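Local coordinates for reticulocyte binding protein (Streptococcus agalactiae COH1, PDB 3FAW) that probably hydrolyses the alpha-1,6 linkages of pullulan and related branched alpha-glucans as a cell-wall-anchored pullulanase of group B Streptococcus, at residues A[408-412]-A[428-434]. Numbering follows the deposited sequence.
Sequences YYHFM and GTTHAMS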
# COMPACT_ATOMS: atom_id res chain seq x y z
N TYR A 408 16.33 3.77 -18.01
CA TYR A 408 16.96 3.18 -16.82
C TYR A 408 16.02 2.88 -15.65
O TYR A 408 15.91 1.73 -15.21
CB TYR A 408 18.13 4.04 -16.30
CG TYR A 408 18.70 3.43 -15.05
CD1 TYR A 408 19.66 2.43 -15.13
CD2 TYR A 408 18.21 3.79 -13.79
CE1 TYR A 408 20.15 1.83 -13.99
CE2 TYR A 408 18.68 3.19 -12.65
CZ TYR A 408 19.66 2.21 -12.75
OH TYR A 408 20.14 1.60 -11.62
N TYR A 409 15.39 3.92 -15.11
CA TYR A 409 14.66 3.83 -13.84
C TYR A 409 13.47 2.87 -13.87
O TYR A 409 13.18 2.20 -12.88
CB TYR A 409 14.16 5.21 -13.39
CG TYR A 409 15.17 6.04 -12.62
CD1 TYR A 409 15.58 5.66 -11.35
CD2 TYR A 409 15.68 7.23 -13.15
CE1 TYR A 409 16.49 6.42 -10.63
CE2 TYR A 409 16.59 8.00 -12.43
CZ TYR A 409 16.98 7.59 -11.17
OH TYR A 409 17.88 8.35 -10.45
N HIS A 410 12.79 2.83 -15.00
CA HIS A 410 11.59 2.01 -15.13
C HIS A 410 11.93 0.61 -15.66
O HIS A 410 12.96 0.42 -16.30
CB HIS A 410 10.57 2.68 -16.04
CG HIS A 410 10.22 4.08 -15.64
ND1 HIS A 410 10.59 5.18 -16.38
CD2 HIS A 410 9.55 4.55 -14.56
CE1 HIS A 410 10.15 6.28 -15.77
NE2 HIS A 410 9.52 5.92 -14.67
N PHE A 411 11.05 -0.35 -15.38
CA PHE A 411 11.07 -1.62 -16.09
C PHE A 411 10.86 -1.30 -17.57
O PHE A 411 10.09 -0.40 -17.91
CB PHE A 411 9.97 -2.57 -15.61
CG PHE A 411 10.26 -3.25 -14.30
CD1 PHE A 411 11.46 -3.90 -14.08
CD2 PHE A 411 9.29 -3.26 -13.29
CE1 PHE A 411 11.71 -4.54 -12.87
CE2 PHE A 411 9.54 -3.91 -12.08
CZ PHE A 411 10.75 -4.55 -11.87
N MET A 412 11.56 -2.02 -18.44
CA MET A 412 11.64 -1.66 -19.85
C MET A 412 11.26 -2.79 -20.80
O MET A 412 11.40 -3.97 -20.48
CB MET A 412 13.06 -1.19 -20.18
CG MET A 412 13.33 0.27 -19.85
SD MET A 412 15.06 0.69 -20.14
CE MET A 412 15.85 -0.24 -18.83
N GLY A 428 11.45 0.14 -11.88
CA GLY A 428 12.14 -1.14 -12.06
C GLY A 428 13.11 -1.42 -10.93
O GLY A 428 14.31 -1.16 -11.05
N THR A 429 12.59 -1.98 -9.83
CA THR A 429 13.36 -2.06 -8.58
C THR A 429 14.44 -3.15 -8.56
O THR A 429 15.07 -3.36 -7.53
CB THR A 429 12.43 -2.21 -7.35
OG1 THR A 429 11.56 -3.33 -7.54
CG2 THR A 429 11.61 -0.93 -7.15
N THR A 430 14.64 -3.84 -9.69
CA THR A 430 15.82 -4.69 -9.88
C THR A 430 17.03 -3.85 -10.32
O THR A 430 18.17 -4.29 -10.20
CB THR A 430 15.57 -5.80 -10.92
OG1 THR A 430 15.15 -5.22 -12.17
CG2 THR A 430 14.50 -6.76 -10.43
N HIS A 431 16.77 -2.64 -10.81
CA HIS A 431 17.82 -1.72 -11.26
C HIS A 431 18.37 -0.99 -10.04
O HIS A 431 17.61 -0.53 -9.20
CB HIS A 431 17.28 -0.73 -12.31
CG HIS A 431 16.51 -1.39 -13.42
ND1 HIS A 431 15.85 -0.67 -14.40
CD2 HIS A 431 16.28 -2.69 -13.70
CE1 HIS A 431 15.26 -1.50 -15.23
NE2 HIS A 431 15.50 -2.74 -14.84
N ALA A 432 19.70 -0.89 -9.96
CA ALA A 432 20.39 -0.48 -8.72
C ALA A 432 19.92 0.84 -8.10
O ALA A 432 19.66 0.90 -6.89
CB ALA A 432 21.90 -0.45 -8.95
N MET A 433 19.83 1.90 -8.90
CA MET A 433 19.46 3.21 -8.37
C MET A 433 17.95 3.32 -8.15
O MET A 433 17.50 4.12 -7.33
CB MET A 433 19.96 4.33 -9.28
CG MET A 433 21.47 4.30 -9.56
SD MET A 433 22.51 4.31 -8.09
CE MET A 433 22.71 2.56 -7.78
N SER A 434 17.18 2.51 -8.87
CA SER A 434 15.74 2.39 -8.62
C SER A 434 15.49 1.61 -7.32
O SER A 434 14.60 1.96 -6.54
CB SER A 434 15.05 1.67 -9.78
OG SER A 434 15.14 2.41 -10.98
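His431, the N-cap residue of helix 432-449, points its ring into the 408-412 loop, and ND1 gives its hydrogen to Tyr408 O at 2.5 Å, a bond, short as modelled, that comes almost straight on to the carbonyl and lies close to the imidazole plane. The ring's other nitrogen, NE2, is hydrogen-bonded to Asp494 OD2, so both nitrogens are occupied. Tyr408 sends its ring the other way, with CG anti to the backbone N (chi1 177°), and that carries OH to the first turn of the helix. There Met433 N donates to OH at 2.8 Å, nearly linearly (173°), while Asp126 is hydrogen-bonded to the same hydroxyl and, through its other oxygen, to Ala432 N. Tyr409 O accepts twice in its own carbonyl plane: from Ser434 OG at 2.7 Å and from Gly428 N at 2.9 Å. Gly428 also lays CA over the Phe411 ring, 3.4 Å from its centroid, a CH-pi contact. Phe411 directs an edge, offset, at the His431 face, and His431 an edge at the Tyr408 face. Tyr408 and Asp126 thus share the Ala432 and Met433 amides, and the two acceptors flanking His431, Tyr408 O and the Asp494 carboxylate, would probably favour a cationic imidazolium.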